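Local structure of inositol dehydrogenase (Lactobacillus casei, 4MKX) at residues 137-142 against 324-329. The protein probably catalyses the NAD-dependent oxidation of scyllo-inositol, as a member of the Gfo/Idh/MocA family of oxidoreductases. Numbering follows the deposited sequence.
Sequences LGFMRR and VGITAE
Ile-326 packs its branched side chain over Leu-137, against the Phe-139 ring edge and alongside Arg-142, with Leu-137 O near both branches. With CG1 beside the backbone N (chi1 -55°), CG2 is placed anti to that N, where it meets the edge of the Phe-139 ring near the ring plane, Ile-326 CG2 lying 3.8 Å from Phe-139 CD2. The same methyl touches Leu-137 CB at 3.9 Å. The other branch, CG1 and CD1, runs along Arg-142 in the opposite sense to that extended chain; Ile-326 CD1 lies 4.0 Å from Arg-142 CD. The guanidinium passes Ile-326 obliquely, and its NH2 forms a salt bridge with Asp-201, so the tip is held from helix 197-207 while Arg-142 CD rests against Ile-326 CG1 and CD1. Further along, Leu-137 CD1 comes within 3.3 Å of the carbonyl O of Thr-327, a close van der Waals approach. Thr-327 is the N-cap of helix 328-347, its OG1 accepting a weak bond from Glu-329 N (3.1 Å, 124°). The contact thus joins the end of edge strand 135-137 of the parallel Rossmann sheet, and the turn after it, to the start of the long helix near the C-terminus. Gly-138 and Phe-139 each centre an inverse gamma turn, between the strand and the 3-10 segment. With an alanine here instead of Ile-326, the Phe-139 edge and Arg-142 CD would probably lose their shared partner and a gap open between them. The segments meet mainly through apolar and van der Waals contacts, so their fit depends on side-chain shape, while the charge of Arg-142 is answered outside them.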
# COMPACT_ATOMS: atom_id res chain seq x y z
N LEU A 137 14.78 -11.48 30.01
CA LEU A 137 13.39 -11.85 29.76
C LEU A 137 13.08 -11.82 28.27
O LEU A 137 13.57 -10.94 27.56
CB LEU A 137 12.46 -10.88 30.48
CG LEU A 137 12.35 -11.19 31.96
CD1 LEU A 137 11.81 -9.98 32.71
CD2 LEU A 137 11.45 -12.40 32.13
N GLY A 138 12.24 -12.75 27.81
CA GLY A 138 11.96 -12.90 26.38
C GLY A 138 11.02 -11.89 25.73
O GLY A 138 10.08 -12.27 25.04
N PHE A 139 11.27 -10.60 25.94
CA PHE A 139 10.50 -9.58 25.22
C PHE A 139 11.08 -9.41 23.81
O PHE A 139 11.85 -8.48 23.54
CB PHE A 139 10.51 -8.26 26.00
CG PHE A 139 9.69 -8.31 27.27
CD1 PHE A 139 8.38 -8.74 27.23
CD2 PHE A 139 10.25 -7.95 28.49
CE1 PHE A 139 7.61 -8.80 28.39
CE2 PHE A 139 9.49 -8.01 29.66
CZ PHE A 139 8.17 -8.43 29.60
N MET A 140 10.70 -10.32 22.90
CA MET A 140 11.40 -10.41 21.63
C MET A 140 11.14 -9.24 20.69
O MET A 140 11.93 -9.01 19.77
CB MET A 140 11.11 -11.75 20.93
CG MET A 140 9.75 -11.85 20.23
SD MET A 140 8.37 -11.90 21.39
CE MET A 140 7.01 -12.18 20.28
N ARG A 141 10.08 -8.48 20.90
CA ARG A 141 9.81 -7.36 20.00
C ARG A 141 10.92 -6.32 20.07
O ARG A 141 11.19 -5.62 19.10
CB ARG A 141 8.46 -6.73 20.30
CG ARG A 141 7.30 -7.68 20.07
CD ARG A 141 6.01 -6.93 20.10
NE ARG A 141 4.88 -7.84 20.21
CZ ARG A 141 3.62 -7.43 20.38
NH1 ARG A 141 3.35 -6.14 20.46
NH2 ARG A 141 2.65 -8.33 20.50
N ARG A 142 11.62 -6.27 21.20
CA ARG A 142 12.77 -5.37 21.29
C ARG A 142 13.89 -5.75 20.33
O ARG A 142 14.77 -4.94 20.07
CB ARG A 142 13.31 -5.32 22.71
CG ARG A 142 12.31 -4.80 23.73
CD ARG A 142 13.05 -4.44 24.98
NE ARG A 142 12.16 -4.11 26.09
CZ ARG A 142 12.56 -3.44 27.16
NH1 ARG A 142 13.82 -3.04 27.23
NH2 ARG A 142 11.71 -3.17 28.14
N VAL A 324 22.17 -6.79 28.57
CA VAL A 324 21.29 -6.56 27.43
C VAL A 324 20.28 -5.45 27.71
O VAL A 324 19.82 -4.75 26.80
CB VAL A 324 20.61 -7.89 27.00
CG1 VAL A 324 19.38 -7.65 26.14
CG2 VAL A 324 21.61 -8.79 26.28
N GLY A 325 19.94 -5.27 28.98
CA GLY A 325 19.11 -4.14 29.37
C GLY A 325 17.63 -4.45 29.55
O GLY A 325 16.81 -3.55 29.64
N ILE A 326 17.30 -5.74 29.59
CA ILE A 326 15.94 -6.16 29.90
C ILE A 326 15.95 -6.78 31.29
O ILE A 326 16.50 -7.87 31.50
CB ILE A 326 15.41 -7.17 28.87
CG1 ILE A 326 15.51 -6.59 27.46
CG2 ILE A 326 13.97 -7.55 29.18
CD1 ILE A 326 15.18 -7.59 26.36
N THR A 327 15.33 -6.09 32.25
CA THR A 327 15.50 -6.45 33.66
C THR A 327 14.29 -7.13 34.28
O THR A 327 13.22 -7.21 33.67
CB THR A 327 15.81 -5.21 34.50
OG1 THR A 327 14.65 -4.37 34.55
CG2 THR A 327 16.95 -4.45 33.89
N ALA A 328 14.47 -7.62 35.50
CA ALA A 328 13.39 -8.20 36.26
C ALA A 328 12.31 -7.15 36.48
O ALA A 328 11.14 -7.48 36.61
CB ALA A 328 13.90 -8.71 37.59
N GLU A 329 12.72 -5.89 36.52
CA GLU A 329 11.79 -4.78 36.73
C GLU A 329 10.89 -4.60 35.52
O GLU A 329 9.71 -4.27 35.67
CB GLU A 329 12.53 -3.47 37.01
CG GLU A 329 11.61 -2.26 37.27
CD GLU A 329 10.89 -2.34 38.60
OE1 GLU A 329 11.33 -3.11 39.48
OE2 GLU A 329 9.88 -1.62 38.78